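PDB 2QML: BH2621 protein, which probably acts as a GNAT-family N-acyltransferase, possibly transferring fatty acyl groups to a lysine amine in siderophore biosynthesis. Local coordinates for residues 29-34 / 72-77. Numbering follows the deposited sequence. Where two conformers were deposited one is given.
Sequences MDDVDM and LMVGAI
Val-74 faces the 3-10 turn 29-31 and the first turn of helix 32-38, and its CG2 is the nearest methyl to both Asp-31 and Met-34. CG2 lies 4.1 Å from Asp-31 OD2 and 4.3 Å from Met-34 CE. Both are loose van der Waals contacts. The Asp-31 and Val-74 side chains slant across each other. CG2 stands anti to the carbonyl carbon, beside the backbone N (chi1 164° puts CG1 anti to that N), and from there it points at both partners. Met-34, a selenomethionine, is extended to the selenium, then turns at chi3 (70°), and the terminal CE makes the contact.

Asp-31 is buried and firmly held from outside the contact. OD1 forms a salt bridge with Arg-25, and OD2 accepts a hydrogen bond from the backbone N of Thr-28. Together these bonds hold the carboxylate over Val-74 and would offset its charge. Met-34 is partly exposed and makes only a methyl contact, though the strand covers slightly more of its surface. The backbones stay well apart, with the CA atoms of Asp-31 and Val-74 separated by 8.9 Å.

Residues 29-31 form a 3-10 turn, with Val-32 N bonded to Met-29 O, that leads into the helix. Here helix 32-38, the first helix of the chain, lies beside strand 70-77 of the mixed sheet of the GNAT fold. This strand runs between strands 20-26 and 80-89, antiparallel to both. Val-74 pairs through its backbone with Arg-25. Pro-81 of strand 80-89 touches both Val-74 and Met-34, while Val-32 packs against helix 54-65.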
loop_
_atom_site.group_PDB
_atom_site.type_symbol
_atom_site.label_atom_id
_atom_site.label_comp_id
_atom_site.label_asym_id
_atom_site.label_seq_id
_atom_site.Cartn_x
_atom_site.Cartn_y
_atom_site.Cartn_z
HETATM N N MSE A 29 8.873 12.989 10.137
HETATM C CA MSE A 29 8.858 14.338 9.545
HETATM C C MSE A 29 10.122 14.660 8.770
HETATM O O MSE A 29 10.094 15.557 7.912
HETATM C CB MSE A 29 8.563 15.422 10.597
HETATM C CG MSE A 29 7.131 15.399 11.132
HETATM SE SE MSE A 29 5.802 15.703 9.754
HETATM C CE MSE A 29 6.243 17.561 9.277
ATOM N N ASP A 30 11.205 13.912 9.005
ATOM C CA ASP A 30 12.419 14.078 8.211
ATOM C C ASP A 30 12.238 13.628 6.780
ATOM O O ASP A 30 13.077 13.919 5.940
ATOM C CB ASP A 30 13.594 13.285 8.792
ATOM C CG ASP A 30 14.074 13.811 10.148
ATOM O OD1 ASP A 30 13.868 15.019 10.462
ATOM O OD2 ASP A 30 14.678 12.967 10.867
ATOM N N ASP A 31 11.165 12.906 6.490
ATOM C CA ASP A 31 10.899 12.413 5.157
ATOM C C ASP A 31 10.070 13.353 4.324
ATOM O O ASP A 31 9.831 13.038 3.168
ATOM C CB ASP A 31 10.131 11.109 5.245
ATOM C CG ASP A 31 10.886 10.037 5.985
ATOM O OD1 ASP A 31 12.126 10.013 5.887
ATOM O OD2 ASP A 31 10.195 9.224 6.630
ATOM N N VAL A 32 9.734 14.518 4.861
ATOM C CA VAL A 32 8.767 15.384 4.187
ATOM C C VAL A 32 9.237 15.859 2.825
ATOM O O VAL A 32 8.407 15.897 1.906
ATOM C CB VAL A 32 8.301 16.571 5.093
ATOM C CG1 VAL A 32 9.389 17.572 5.332
ATOM C CG2 VAL A 32 7.045 17.239 4.441
ATOM N N ASP A 33 10.495 16.250 2.673
ATOM C CA ASP A 33 10.958 16.725 1.369
ATOM C C ASP A 33 10.924 15.607 0.309
ATOM O O ASP A 33 10.542 15.832 -0.848
ATOM C CB ASP A 33 12.359 17.341 1.473
ATOM C CG ASP A 33 12.414 18.505 2.460
ATOM O OD1 ASP A 33 11.663 19.462 2.346
ATOM O OD2 ASP A 33 13.216 18.439 3.388
HETATM N N MSE A 34 11.367 14.425 0.692
HETATM C CA MSE A 34 11.383 13.300 -0.210
HETATM C C MSE A 34 9.977 12.901 -0.618
HETATM O O MSE A 34 9.707 12.695 -1.798
HETATM C CB MSE A 34 12.077 12.099 0.451
HETATM C CG MSE A 34 12.079 10.847 -0.406
HETATM SE SE MSE A 34 13.189 9.477 0.422
HETATM C CE MSE A 34 12.130 9.014 1.921
ATOM N N LEU A 72 2.063 4.925 8.434
ATOM C CA LEU A 72 2.742 5.379 7.215
ATOM C C LEU A 72 4.115 4.778 7.166
ATOM O O LEU A 72 4.888 4.912 8.154
ATOM C CB LEU A 72 2.882 6.894 7.173
ATOM C CG LEU A 72 1.640 7.667 6.709
ATOM C CD1 LEU A 72 0.354 7.300 7.474
ATOM C CD2 LEU A 72 1.928 9.169 6.816
HETATM N N MSE A 73 4.467 4.182 6.028
HETATM C CA MSE A 73 5.795 3.603 5.880
HETATM C C MSE A 73 6.468 3.923 4.567
HETATM O O MSE A 73 5.811 4.166 3.529
HETATM C CB MSE A 73 5.733 2.078 6.011
HETATM C CG MSE A 73 4.933 1.590 7.192
HETATM SE SE MSE A 73 5.013 -0.334 7.305
HETATM C CE MSE A 73 6.447 -0.582 8.561
ATOM N N VAL A 74 7.798 3.875 4.615
ATOM C CA VAL A 74 8.643 4.000 3.466
ATOM C C VAL A 74 9.112 2.581 3.202
ATOM O O VAL A 74 9.587 1.920 4.160
ATOM C CB VAL A 74 9.840 4.887 3.739
ATOM C CG1 VAL A 74 10.929 4.676 2.644
ATOM C CG2 VAL A 74 9.364 6.331 3.811
ATOM N N GLY A 75 9.058 2.105 1.959
ATOM C CA GLY A 75 9.616 0.836 1.568
ATOM C C GLY A 75 10.866 1.091 0.699
ATOM O O GLY A 75 10.886 2.001 -0.134
ATOM N N ALA A 76 11.904 0.297 0.934
ATOM C CA ALA A 76 13.186 0.443 0.293
ATOM C C ALA A 76 13.686 -0.867 -0.307
ATOM O O ALA A 76 13.332 -1.951 0.165
ATOM C CB ALA A 76 14.215 0.990 1.316
ATOM N N ILE A 77 14.483 -0.761 -1.366
ATOM C CA ILE A 77 15.092 -1.916 -2.002
ATOM C C ILE A 77 16.581 -1.677 -1.896
ATOM O O ILE A 77 17.094 -0.660 -2.362
ATOM C CB ILE A 77 14.647 -2.094 -3.455
ATOM C CG1 ILE A 77 13.125 -2.282 -3.527
ATOM C CG2 ILE A 77 15.386 -3.282 -4.088
ATOM C CD1 ILE A 77 12.560 -2.178 -4.952
#